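Local coordinates for protein epoxyqueuosine reductase (Streptococcus thermophilus, PDB 5D6S) that belongs to the QueG family and binds cobalamin together with two iron/sulfur clusters in a single chain, at residues 56-61 with 81-86; 124-129 with 308-313; 159-164 with 192-197; 243-248 with 318-323; 324-329 with 354-359. All blocks are in the same frame, centred on the assembly; numbering follows the deposited sequence.

Contact 1 (56-61 with 81-86); sequences YLEKSL and RIYPKL
The carboxylate of E58 and the phenol ring of Y83 meet nearly perpendicular, their planes 85° apart. One face of the ring carries the methyl I82 CD1, 3.7 Å above the plane and displaced toward the rim. At the tyrosine's far end the approach is loose, for Y83 OH comes no nearer than 3.7 Å to E58 OE2. The same I82 methyl also meets the aliphatic part of E58, whose chain crosses it at about a right angle and bends at chi2. The other oxygen, E58 OE1, forms a salt bridge with R62, so the main electrostatic partner of this carboxylate lies one turn further along its own helix. The segments illustrate how a pocket wall is assembled: helix 55-67 packs against the end of the short helix 78-82, and L57, L61 and R81 all line the cobalamin site. Here L57 CB stands 4.1 Å from I82 CG2, and L61 CD1 stands 4.0 Å from R81 CG. Beyond that apolar stem the arginine bends at chi2 and chi3, which brings its guanidinium to the ligand: R81 NH1 donates to cobalamin and R81 NH2 to A160 O. Within the helix, L57 O accepts from both L61 N and S60 OG, the hydroxyl approaching on a lone pair in the carbonyl plane.

Contact 2 (124-129 with 308-313); sequences WGLDYH and FGMIAG
The capped N terminus of helix 128-144 is the site of this contact, where D127 at the N-cap position rests against the loop carrying M310 and A312. A backbone hydrogen bond joins the two, from D127 N to M310 O at 2.9 Å, with an N-H...O angle of 143°. The carbonyl that accepts it belongs to a type I beta turn running from F308 to I311. Side chains add to the union: L126 CD1 meets M310 CB at 3.8 Å, the two chains crossing at about a right angle, and the A312 methyl lies 3.4 Å from D127 OD1. G125 O, meanwhile, lies beside I311 CG2. The carboxylate of D127 is swung anti to its own amide nitrogen (chi1 179°), which turns OD1 to the helix that follows. There OD1 takes two donors from H129: the backbone N, from above the carboxylate plane at 3.1 Å, and ND1, on the syn lone pair at 2.7 Å and in the plane of the imidazole. H129 NE2 is hydrogen-bonded to D157 OD2, so both ring nitrogens are engaged, which should restrict the rotation of the imidazole, while one of its faces lies over the ring of Y128, which touches cobalamin. Such a side chain accepting from the amide two residues on is the classic aspartate N-cap, here extended by a His-carboxylate hydrogen bond.

Contact 3 (159-164 with 192-197); sequences GALVDT and LGELIT
One apolar pair and a leucine packed on backbone flank a polar centre where L161 and D163, at the start of helix 163-169, face L192, E194 and I196 of strand 190-197 in the four-stranded antiparallel sheet. L161 and I196 reach toward each other tip to tip, their CD1 atoms 3.7 Å apart, and L192 CD1 packs 3.5 Å from D163 O and beside T164 CA. Between them lies the polar part: the side chains of D163 and E194 cross at about a right angle, their carboxylate planes 59° apart, and their modelled closeness is left uninterpreted at this resolution. Water 1 lies 2.8 Å from D163 O, within hydrogen-bonding distance; its placement against E194 OE1 is too close to trust. The hydrogen bonds divide the work: D163 OD2 is held by the amide of D157, whereas D163 N, L161 O and L192 O are all hydrogen-bonded to cobalamin, which implies that here the backbone serves the ligand.

Contact 4 (243-248 with 318-323); sequences QDKGMM and KNILQR
R323 NE donates to G246 O at 3.0 Å, with an N-H...O angle of 146°; the acceptor sits at the guanidinium edge, 18° out of its plane. This bond shows how an arginine on a helix can hold an irregular loop by a backbone carbonyl. A second carbonyl, D244 O, also lies at the edge, near NH2, although their modelled separation is too small to be interpreted. M248 approaches differently: its methyl CE lies over one face of the guanidinium, displaced toward the rim and 4.1 Å from R323 NH1, and the two chains cross at about a right angle. The arginine leaves the helix with CG anti to the backbone N (chi1 156°) and turns at chi3, which lays the head along the loop. One turn earlier, I320 packs its branches on the loop backbone, CG2 3.7 Å from D244 O and CD1 3.9 Å from Q243 CA. The amide of Q243 points elsewhere, OE1 accepting from W315 NE1 and NE2 donating to S239 O, and Q243 itself touches cobalamin. The contact thus ties the connection between helices 238-243 and 250-255 to the start of helix 318-331, and helix 351-364 flanks both partners, with I352 against R323 and with A355 and T356 against M247.

Contact 5 (324-329 with 354-359); sequences NAIIAL and TATAIW
T356 opens the contact from its helix, its methyl CG2 set between two isoleucines: 3.7 Å from I326 CG2 and likewise 3.7 Å from I327 CG1. That placement follows from chi1 (-54°), which sets CG2 anti to the backbone N and leaves OG1 to donate to I352 O one turn back. The hydroxyl of a buried threonine is thereby satisfied by its own helix, and its carbon branch is the one turned to segment 324-329. A357 follows with little more than backbone to offer. I326 CG2 lies 3.9 Å from A357 CA, and the small residue lets the isoleucine come close to the helix surface. Two positions on, W359 lies against I327, its ring atom CZ3 4.1 Å from I327 CG1, and the two side chains meet at about a right angle. The indole extends with CG anti to the backbone N (chi1 172°) and has T356 O at its edge, in plane; R253 forms a cation-pi interaction with the ring. The segments are almost exactly parallel, their axes 4° apart and 9.4 Å distant at closest approach. Helix 338-347, which connects them in sequence, packs L341 against both I326 and A357. Near-parallel helices 318-331 and 351-364, with helix 338-347 between them in sequence, are consistent with the HEAT-like helical layering found at the C-terminal end of QueG proteins.

In the fold
Near the N terminus, contact 1 closes a short loop between helices 55-67 and 78-82. The next to open, contact 2, spans a longer stretch, from the start of helix 128-144 to the loop before helix 318-331. Contact 3 is nested inside it, setting strand 190-197 against the start of helix 163-169, and touches contact 1 where R81 meets A160. Contact 4 crosses contact 2, its first segment in the iron/sulfur-binding region and its second beyond 308-313. Last, contact 5 shares helix 318-331 with contact 4 and touches it. Contacts 1 and 3 line the cobalamin site, contacts 2 and 4 join that region to the helical C-terminal part, and contact 5 lies within it.

Contact 1 (56-61 with 81-86)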
# COMPACT_ATOMS: atom_id res chain seq x y z
N TYR A 56 10.54 10.60 21.05
CA TYR A 56 9.14 11.09 21.13
C TYR A 56 8.13 10.04 20.60
O TYR A 56 6.99 9.98 21.06
CB TYR A 56 8.96 12.46 20.48
CG TYR A 56 8.86 12.52 18.97
CD1 TYR A 56 9.99 12.58 18.17
CD2 TYR A 56 7.61 12.59 18.34
CE1 TYR A 56 9.89 12.68 16.79
CE2 TYR A 56 7.49 12.68 16.95
CZ TYR A 56 8.64 12.73 16.18
OH TYR A 56 8.54 12.81 14.79
N LEU A 57 8.59 9.19 19.68
CA LEU A 57 7.81 8.07 19.12
C LEU A 57 7.65 6.84 20.05
O LEU A 57 6.56 6.25 20.09
CB LEU A 57 8.41 7.63 17.79
CG LEU A 57 8.47 8.71 16.72
CD1 LEU A 57 9.19 8.21 15.49
CD2 LEU A 57 7.08 9.19 16.33
N GLU A 58 8.70 6.48 20.78
CA GLU A 58 8.66 5.32 21.69
C GLU A 58 7.30 5.04 22.26
O GLU A 58 6.72 3.97 22.03
CB GLU A 58 9.60 5.51 22.90
CG GLU A 58 10.93 4.81 22.79
CD GLU A 58 11.30 4.03 24.05
OE1 GLU A 58 10.49 3.18 24.46
OE2 GLU A 58 12.43 4.22 24.57
N LYS A 59 6.83 5.98 23.05
CA LYS A 59 5.56 5.87 23.75
C LYS A 59 4.50 5.19 22.86
O LYS A 59 3.96 4.13 23.21
CB LYS A 59 5.15 7.28 24.23
CG LYS A 59 3.68 7.54 24.54
CD LYS A 59 3.14 6.68 25.67
CE LYS A 59 1.63 6.81 25.77
NZ LYS A 59 1.01 5.59 26.35
N SER A 60 4.24 5.79 21.70
CA SER A 60 3.11 5.40 20.84
C SER A 60 3.40 4.16 19.97
O SER A 60 2.49 3.40 19.65
CB SER A 60 2.66 6.58 19.97
OG SER A 60 3.57 6.80 18.92
N LEU A 61 4.65 3.99 19.54
CA LEU A 61 5.06 2.77 18.85
C LEU A 61 4.77 1.57 19.72
O LEU A 61 4.14 0.60 19.27
CB LEU A 61 6.55 2.79 18.50
CG LEU A 61 7.02 3.77 17.42
CD1 LEU A 61 8.45 3.45 17.00
CD2 LEU A 61 6.14 3.72 16.19
N ARG A 81 14.31 1.19 15.69
CA ARG A 81 13.37 2.08 15.05
C ARG A 81 13.57 3.56 15.38
O ARG A 81 13.33 4.44 14.54
CB ARG A 81 11.98 1.67 15.48
CG ARG A 81 10.97 1.78 14.38
CD ARG A 81 10.58 0.44 13.80
NE ARG A 81 9.17 0.54 13.53
CZ ARG A 81 8.61 1.15 12.48
NH1 ARG A 81 7.29 1.19 12.40
NH2 ARG A 81 9.34 1.67 11.51
N ILE A 82 14.03 3.82 16.60
CA ILE A 82 14.18 5.19 17.13
C ILE A 82 15.65 5.66 17.27
O ILE A 82 15.90 6.86 17.31
CB ILE A 82 13.51 5.36 18.51
CG1 ILE A 82 13.53 4.06 19.29
CG2 ILE A 82 12.07 5.81 18.35
CD1 ILE A 82 13.36 4.27 20.77
N TYR A 83 16.60 4.73 17.32
CA TYR A 83 18.01 5.07 17.50
C TYR A 83 18.81 4.81 16.23
O TYR A 83 19.35 3.71 16.05
CB TYR A 83 18.61 4.26 18.68
CG TYR A 83 17.91 4.46 20.01
CD1 TYR A 83 17.64 5.75 20.49
CD2 TYR A 83 17.54 3.38 20.80
CE1 TYR A 83 16.99 5.95 21.71
CE2 TYR A 83 16.89 3.57 22.02
CZ TYR A 83 16.62 4.86 22.47
OH TYR A 83 15.96 5.06 23.67
N PRO A 84 18.93 5.82 15.36
CA PRO A 84 19.64 5.67 14.08
C PRO A 84 21.06 5.12 14.15
O PRO A 84 21.54 4.52 13.18
CB PRO A 84 19.68 7.09 13.52
CG PRO A 84 18.51 7.75 14.11
CD PRO A 84 18.36 7.16 15.49
N LYS A 85 21.72 5.32 15.29
CA LYS A 85 23.10 4.86 15.43
C LYS A 85 23.19 3.33 15.45
O LYS A 85 24.24 2.77 15.13
CB LYS A 85 23.77 5.47 16.67
CG LYS A 85 24.14 6.93 16.49
CD LYS A 85 24.48 7.60 17.82
CE LYS A 85 24.27 9.11 17.74
NZ LYS A 85 24.34 9.72 19.09
N LEU A 86 22.09 2.67 15.81
CA LEU A 86 22.03 1.20 15.74
C LEU A 86 22.06 0.67 14.31
O LEU A 86 22.43 -0.46 14.09
CB LEU A 86 20.80 0.69 16.47
CG LEU A 86 20.81 0.90 17.99
CD1 LEU A 86 19.54 0.34 18.64
CD2 LEU A 86 22.03 0.25 18.62

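Contact 2 (124-129 with 308-313)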
# COMPACT_ATOMS: atom_id res chain seq x y z
N TRP A 124 1.42 1.63 -9.24
CA TRP A 124 1.45 1.73 -10.72
C TRP A 124 2.87 1.78 -11.16
O TRP A 124 3.70 2.38 -10.51
CB TRP A 124 0.72 2.94 -11.25
CG TRP A 124 -0.75 2.95 -10.99
CD1 TRP A 124 -1.53 1.90 -10.58
CD2 TRP A 124 -1.64 4.06 -11.15
NE1 TRP A 124 -2.84 2.29 -10.45
CE2 TRP A 124 -2.94 3.62 -10.78
CE3 TRP A 124 -1.46 5.39 -11.54
CZ2 TRP A 124 -4.05 4.47 -10.79
CZ3 TRP A 124 -2.57 6.24 -11.54
CH2 TRP A 124 -3.85 5.77 -11.19
N GLY A 125 3.17 1.08 -12.24
CA GLY A 125 4.53 1.06 -12.77
C GLY A 125 5.52 0.43 -11.82
O GLY A 125 5.12 -0.16 -10.81
N LEU A 126 6.80 0.59 -12.11
CA LEU A 126 7.86 -0.11 -11.40
C LEU A 126 7.90 0.06 -9.89
O LEU A 126 7.75 1.16 -9.38
CB LEU A 126 9.23 0.26 -11.94
CG LEU A 126 10.07 -1.01 -12.07
CD1 LEU A 126 9.48 -1.81 -13.21
CD2 LEU A 126 11.52 -0.71 -12.36
N ASP A 127 8.10 -1.06 -9.19
CA ASP A 127 8.06 -1.13 -7.75
C ASP A 127 8.91 -0.01 -7.20
O ASP A 127 10.11 0.05 -7.46
CB ASP A 127 8.63 -2.47 -7.30
CG ASP A 127 8.66 -2.63 -5.78
OD1 ASP A 127 8.18 -1.74 -5.06
OD2 ASP A 127 9.21 -3.64 -5.30
N TYR A 128 8.27 0.90 -6.45
CA TYR A 128 9.00 2.03 -5.86
C TYR A 128 10.27 1.60 -5.13
O TYR A 128 11.29 2.26 -5.22
CB TYR A 128 8.08 2.90 -4.97
CG TYR A 128 7.66 2.36 -3.62
CD1 TYR A 128 8.49 2.49 -2.51
CD2 TYR A 128 6.42 1.76 -3.43
CE1 TYR A 128 8.09 2.04 -1.25
CE2 TYR A 128 6.04 1.28 -2.19
CZ TYR A 128 6.89 1.44 -1.10
OH TYR A 128 6.53 0.96 0.15
N HIS A 129 10.21 0.49 -4.41
CA HIS A 129 11.40 -0.01 -3.71
C HIS A 129 12.58 -0.05 -4.63
O HIS A 129 13.67 0.32 -4.24
CB HIS A 129 11.19 -1.43 -3.12
CG HIS A 129 10.10 -1.51 -2.09
ND1 HIS A 129 8.76 -1.61 -2.43
CD2 HIS A 129 10.15 -1.53 -0.74
CE1 HIS A 129 8.04 -1.67 -1.33
NE2 HIS A 129 8.85 -1.63 -0.29
N PHE A 308 2.94 -9.04 -13.92
CA PHE A 308 2.66 -8.22 -12.76
C PHE A 308 3.81 -8.18 -11.79
O PHE A 308 3.79 -7.43 -10.80
CB PHE A 308 1.43 -8.75 -12.00
CG PHE A 308 0.12 -8.27 -12.55
CD1 PHE A 308 -0.53 -8.95 -13.56
CD2 PHE A 308 -0.45 -7.10 -12.07
CE1 PHE A 308 -1.73 -8.50 -14.08
CE2 PHE A 308 -1.66 -6.65 -12.56
CZ PHE A 308 -2.30 -7.35 -13.59
N GLY A 309 4.85 -8.97 -12.08
CA GLY A 309 5.94 -9.19 -11.13
C GLY A 309 6.78 -7.98 -10.78
O GLY A 309 7.52 -7.99 -9.80
N MET A 310 6.66 -6.93 -11.58
CA MET A 310 7.47 -5.73 -11.46
C MET A 310 6.84 -4.70 -10.52
O MET A 310 7.51 -3.76 -10.14
CB MET A 310 7.59 -5.06 -12.83
CG MET A 310 6.30 -4.35 -13.23
SD MET A 310 5.64 -4.72 -14.86
CE MET A 310 5.44 -6.50 -14.80
N ILE A 311 5.55 -4.84 -10.23
CA ILE A 311 4.88 -3.83 -9.39
C ILE A 311 5.03 -4.14 -7.90
O ILE A 311 5.26 -5.28 -7.49
CB ILE A 311 3.37 -3.61 -9.76
CG1 ILE A 311 2.50 -4.80 -9.33
CG2 ILE A 311 3.19 -3.36 -11.25
CD1 ILE A 311 1.01 -4.50 -9.36
N ALA A 312 4.87 -3.11 -7.09
CA ALA A 312 4.99 -3.24 -5.64
C ALA A 312 4.02 -4.29 -5.11
O ALA A 312 4.38 -5.10 -4.25
CB ALA A 312 4.74 -1.91 -4.97
N GLY A 313 2.79 -4.24 -5.61
CA GLY A 313 1.72 -5.10 -5.12
C GLY A 313 1.91 -6.57 -5.36
O GLY A 313 1.07 -7.37 -4.93

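Contact 3 (159-164 with 192-197)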
# COMPACT_ATOMS: atom_id res chain seq x y z
N GLY A 159 13.30 -0.78 5.66
CA GLY A 159 14.25 -0.48 6.73
C GLY A 159 13.56 -0.30 8.10
O GLY A 159 12.33 -0.29 8.20
N ALA A 160 14.39 -0.10 9.13
CA ALA A 160 13.94 -0.01 10.53
C ALA A 160 13.37 1.34 10.94
O ALA A 160 12.52 1.42 11.83
CB ALA A 160 15.09 -0.33 11.45
N LEU A 161 13.79 2.39 10.29
CA LEU A 161 13.26 3.71 10.64
C LEU A 161 11.80 3.90 10.25
O LEU A 161 11.28 3.25 9.33
CB LEU A 161 14.11 4.84 10.02
CG LEU A 161 15.56 4.86 10.53
CD1 LEU A 161 16.28 6.04 9.90
CD2 LEU A 161 15.64 4.93 12.04
N VAL A 162 11.17 4.84 10.95
CA VAL A 162 9.84 5.33 10.61
C VAL A 162 10.01 6.35 9.48
O VAL A 162 10.31 7.50 9.72
CB VAL A 162 9.16 5.98 11.83
CG1 VAL A 162 7.74 6.38 11.47
CG2 VAL A 162 9.17 5.02 13.01
N ASP A 163 9.86 5.90 8.23
CA ASP A 163 10.13 6.72 7.04
C ASP A 163 9.36 8.04 7.05
O ASP A 163 9.74 9.01 6.41
CB ASP A 163 9.72 5.95 5.78
CG ASP A 163 10.61 4.77 5.49
OD1 ASP A 163 11.54 4.49 6.29
OD2 ASP A 163 10.36 4.10 4.44
N THR A 164 8.26 8.02 7.76
CA THR A 164 7.30 9.08 7.68
C THR A 164 7.76 10.24 8.59
O THR A 164 7.62 11.40 8.23
CB THR A 164 5.93 8.48 8.04
OG1 THR A 164 4.92 9.06 7.20
CG2 THR A 164 5.58 8.64 9.50
N LEU A 192 8.72 7.65 -0.22
CA LEU A 192 9.76 8.15 0.69
C LEU A 192 10.96 7.20 0.82
O LEU A 192 10.83 5.99 0.70
CB LEU A 192 9.20 8.40 2.09
CG LEU A 192 8.07 9.44 2.20
CD1 LEU A 192 7.71 9.72 3.66
CD2 LEU A 192 8.44 10.72 1.47
N GLY A 193 12.11 7.80 1.07
CA GLY A 193 13.34 7.08 1.37
C GLY A 193 14.25 7.87 2.32
O GLY A 193 14.00 9.04 2.61
N GLU A 194 15.30 7.22 2.79
CA GLU A 194 16.30 7.82 3.67
C GLU A 194 17.69 7.33 3.35
O GLU A 194 17.88 6.15 3.05
CB GLU A 194 16.09 7.44 5.13
CG GLU A 194 14.75 7.79 5.70
CD GLU A 194 13.79 6.65 5.63
OE1 GLU A 194 12.75 6.82 4.96
OE2 GLU A 194 14.10 5.58 6.22
N LEU A 195 18.65 8.23 3.45
CA LEU A 195 20.06 7.88 3.42
C LEU A 195 20.66 8.34 4.74
O LEU A 195 20.90 9.54 4.94
CB LEU A 195 20.75 8.54 2.23
CG LEU A 195 22.17 8.10 1.95
CD1 LEU A 195 22.24 6.62 1.62
CD2 LEU A 195 22.72 8.91 0.79
N ILE A 196 20.85 7.40 5.65
CA ILE A 196 21.56 7.69 6.90
C ILE A 196 23.03 7.84 6.55
O ILE A 196 23.55 7.10 5.71
CB ILE A 196 21.42 6.56 7.94
CG1 ILE A 196 19.95 6.29 8.26
CG2 ILE A 196 22.12 6.94 9.23
CD1 ILE A 196 19.74 5.01 9.04
N THR A 197 23.70 8.80 7.18
CA THR A 197 25.05 9.19 6.78
C THR A 197 25.90 9.77 7.93
O THR A 197 25.37 10.23 8.95
CB THR A 197 25.00 10.14 5.56
OG1 THR A 197 26.28 10.72 5.33
CG2 THR A 197 24.03 11.26 5.77
O HOH W 1 12.04 9.12 4.79

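Contact 4 (243-248 with 318-323)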
# COMPACT_ATOMS: atom_id res chain seq x y z
N GLN A 243 -3.83 -6.89 1.70
CA GLN A 243 -2.52 -7.54 1.76
C GLN A 243 -2.42 -8.65 2.78
O GLN A 243 -1.48 -9.43 2.73
CB GLN A 243 -1.46 -6.51 2.11
CG GLN A 243 -1.22 -5.52 1.01
CD GLN A 243 -0.17 -4.51 1.41
OE1 GLN A 243 1.02 -4.80 1.35
NE2 GLN A 243 -0.61 -3.32 1.80
N ASP A 244 -3.37 -8.72 3.71
CA ASP A 244 -3.34 -9.76 4.72
C ASP A 244 -3.62 -11.12 4.09
O ASP A 244 -4.43 -11.25 3.17
CB ASP A 244 -4.37 -9.49 5.83
CG ASP A 244 -4.09 -10.28 7.09
OD1 ASP A 244 -2.92 -10.65 7.33
OD2 ASP A 244 -5.03 -10.52 7.88
N LYS A 245 -2.94 -12.15 4.57
CA LYS A 245 -3.19 -13.50 4.10
C LYS A 245 -4.39 -14.08 4.80
O LYS A 245 -4.92 -13.50 5.71
CB LYS A 245 -1.98 -14.38 4.32
CG LYS A 245 -0.86 -14.02 3.38
CD LYS A 245 0.26 -15.00 3.54
CE LYS A 245 1.28 -14.85 2.44
NZ LYS A 245 2.49 -15.60 2.88
N GLY A 246 -4.85 -15.21 4.31
CA GLY A 246 -6.03 -15.83 4.86
C GLY A 246 -7.33 -15.34 4.24
O GLY A 246 -7.40 -14.89 3.10
N MET A 247 -8.35 -15.40 5.07
CA MET A 247 -9.69 -15.14 4.68
C MET A 247 -10.03 -13.74 5.17
O MET A 247 -10.02 -13.49 6.37
CB MET A 247 -10.51 -16.23 5.35
CG MET A 247 -11.82 -16.50 4.70
SD MET A 247 -11.72 -17.39 3.14
CE MET A 247 -13.37 -16.93 2.61
N MET A 248 -10.34 -12.82 4.26
CA MET A 248 -10.80 -11.46 4.61
C MET A 248 -12.12 -11.49 5.35
O MET A 248 -13.09 -12.00 4.82
CB MET A 248 -10.99 -10.59 3.35
CG MET A 248 -11.32 -9.11 3.60
SD MET A 248 -11.39 -8.04 2.15
CE MET A 248 -9.78 -8.24 1.39
N LYS A 318 0.33 -13.98 -6.33
CA LYS A 318 -0.94 -13.77 -6.97
C LYS A 318 -2.15 -14.02 -6.04
O LYS A 318 -3.24 -13.45 -6.26
CB LYS A 318 -1.03 -14.66 -8.21
CG LYS A 318 -1.20 -16.15 -7.92
CD LYS A 318 -1.40 -16.90 -9.23
CE LYS A 318 -1.36 -18.38 -9.05
NZ LYS A 318 -2.42 -18.86 -8.11
N ASN A 319 -1.97 -14.88 -5.05
CA ASN A 319 -3.11 -15.40 -4.31
C ASN A 319 -3.94 -14.36 -3.55
O ASN A 319 -5.18 -14.37 -3.63
CB ASN A 319 -2.69 -16.51 -3.39
CG ASN A 319 -2.41 -17.83 -4.12
OD1 ASN A 319 -2.65 -18.00 -5.30
ND2 ASN A 319 -1.91 -18.77 -3.38
N ILE A 320 -3.29 -13.44 -2.85
CA ILE A 320 -4.06 -12.40 -2.19
C ILE A 320 -4.82 -11.51 -3.20
O ILE A 320 -5.96 -11.13 -2.99
CB ILE A 320 -3.23 -11.52 -1.25
CG1 ILE A 320 -2.00 -10.96 -1.95
CG2 ILE A 320 -2.83 -12.28 -0.00
CD1 ILE A 320 -1.44 -9.77 -1.23
N LEU A 321 -4.19 -11.26 -4.33
CA LEU A 321 -4.84 -10.48 -5.37
C LEU A 321 -6.00 -11.20 -6.01
O LEU A 321 -7.04 -10.60 -6.24
CB LEU A 321 -3.82 -10.04 -6.42
CG LEU A 321 -2.63 -9.27 -5.83
CD1 LEU A 321 -1.70 -8.82 -6.94
CD2 LEU A 321 -3.12 -8.06 -5.04
N GLN A 322 -5.85 -12.50 -6.30
CA GLN A 322 -6.95 -13.24 -6.90
C GLN A 322 -8.12 -13.38 -5.93
O GLN A 322 -9.28 -13.28 -6.34
CB GLN A 322 -6.47 -14.59 -7.43
CG GLN A 322 -5.54 -14.41 -8.63
CD GLN A 322 -4.99 -15.70 -9.20
OE1 GLN A 322 -4.84 -16.70 -8.49
NE2 GLN A 322 -4.65 -15.67 -10.49
N ARG A 323 -7.83 -13.58 -4.64
CA ARG A 323 -8.88 -13.53 -3.64
C ARG A 323 -9.65 -12.20 -3.78
O ARG A 323 -10.87 -12.18 -3.80
CB ARG A 323 -8.31 -13.66 -2.19
CG ARG A 323 -9.23 -13.05 -1.15
CD ARG A 323 -9.00 -13.40 0.30
NE ARG A 323 -7.97 -12.72 1.12
CZ ARG A 323 -7.22 -11.66 0.82
NH1 ARG A 323 -7.31 -11.00 -0.32
NH2 ARG A 323 -6.35 -11.26 1.71

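Contact 5 (324-329 with 354-359)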
# COMPACT_ATOMS: atom_id res chain seq x y z
N ASN A 324 -8.90 -11.09 -3.80
CA ASN A 324 -9.49 -9.77 -3.86
C ASN A 324 -10.31 -9.57 -5.13
O ASN A 324 -11.36 -8.94 -5.12
CB ASN A 324 -8.41 -8.69 -3.79
CG ASN A 324 -7.65 -8.72 -2.49
OD1 ASN A 324 -8.11 -9.29 -1.51
ND2 ASN A 324 -6.48 -8.10 -2.46
N ALA A 325 -9.83 -10.15 -6.22
CA ALA A 325 -10.50 -10.03 -7.49
C ALA A 325 -11.83 -10.74 -7.43
O ALA A 325 -12.82 -10.26 -8.00
CB ALA A 325 -9.62 -10.59 -8.61
N ILE A 326 -11.87 -11.90 -6.77
CA ILE A 326 -13.15 -12.61 -6.57
C ILE A 326 -14.08 -11.71 -5.79
O ILE A 326 -15.27 -11.59 -6.10
CB ILE A 326 -12.95 -13.93 -5.85
CG1 ILE A 326 -12.27 -14.92 -6.79
CG2 ILE A 326 -14.29 -14.50 -5.40
CD1 ILE A 326 -11.62 -16.06 -6.06
N ILE A 327 -13.53 -11.02 -4.80
CA ILE A 327 -14.34 -10.12 -4.03
C ILE A 327 -14.87 -8.97 -4.89
O ILE A 327 -16.03 -8.56 -4.74
CB ILE A 327 -13.58 -9.62 -2.81
CG1 ILE A 327 -13.36 -10.79 -1.84
CG2 ILE A 327 -14.37 -8.51 -2.12
CD1 ILE A 327 -12.32 -10.55 -0.77
N ALA A 328 -14.03 -8.43 -5.75
CA ALA A 328 -14.44 -7.34 -6.63
C ALA A 328 -15.58 -7.80 -7.51
O ALA A 328 -16.63 -7.15 -7.58
CB ALA A 328 -13.27 -6.88 -7.49
N LEU A 329 -15.38 -8.95 -8.16
CA LEU A 329 -16.44 -9.54 -8.98
C LEU A 329 -17.76 -9.71 -8.21
O LEU A 329 -18.83 -9.48 -8.76
CB LEU A 329 -16.01 -10.87 -9.54
CG LEU A 329 -14.96 -10.71 -10.61
CD1 LEU A 329 -14.40 -12.08 -10.96
CD2 LEU A 329 -15.53 -10.03 -11.84
N THR A 354 -11.67 -20.88 -2.96
CA THR A 354 -12.91 -21.62 -2.93
C THR A 354 -13.92 -20.98 -1.99
O THR A 354 -15.07 -20.72 -2.35
CB THR A 354 -12.67 -23.07 -2.51
OG1 THR A 354 -11.84 -23.73 -3.47
CG2 THR A 354 -14.00 -23.85 -2.38
N ALA A 355 -13.49 -20.77 -0.76
CA ALA A 355 -14.41 -20.23 0.26
C ALA A 355 -14.87 -18.83 -0.12
O ALA A 355 -16.01 -18.44 0.09
CB ALA A 355 -13.72 -20.20 1.60
N THR A 356 -13.98 -18.07 -0.71
CA THR A 356 -14.33 -16.70 -1.12
C THR A 356 -15.34 -16.79 -2.27
O THR A 356 -16.36 -16.12 -2.24
CB THR A 356 -13.09 -15.92 -1.50
OG1 THR A 356 -12.15 -15.98 -0.41
CG2 THR A 356 -13.44 -14.51 -1.81
N ALA A 357 -15.09 -17.69 -3.21
CA ALA A 357 -15.99 -17.90 -4.33
C ALA A 357 -17.40 -18.36 -3.89
O ALA A 357 -18.39 -17.88 -4.43
CB ALA A 357 -15.40 -18.90 -5.31
N ILE A 358 -17.48 -19.26 -2.92
CA ILE A 358 -18.77 -19.69 -2.40
C ILE A 358 -19.58 -18.50 -1.89
O ILE A 358 -20.72 -18.31 -2.28
CB ILE A 358 -18.59 -20.72 -1.27
CG1 ILE A 358 -18.20 -22.06 -1.88
CG2 ILE A 358 -19.87 -20.86 -0.47
CD1 ILE A 358 -17.75 -23.04 -0.85
N TRP A 359 -18.93 -17.65 -1.08
CA TRP A 359 -19.53 -16.41 -0.68
C TRP A 359 -19.96 -15.59 -1.88
O TRP A 359 -21.06 -15.05 -1.91
CB TRP A 359 -18.53 -15.58 0.16
CG TRP A 359 -19.00 -14.18 0.48
CD1 TRP A 359 -19.95 -13.82 1.39
CD2 TRP A 359 -18.56 -12.97 -0.12
NE1 TRP A 359 -20.11 -12.45 1.41
CE2 TRP A 359 -19.27 -11.90 0.49
CE3 TRP A 359 -17.62 -12.67 -1.10
CZ2 TRP A 359 -19.08 -10.57 0.14
CZ3 TRP A 359 -17.43 -11.31 -1.46
CH2 TRP A 359 -18.15 -10.30 -0.85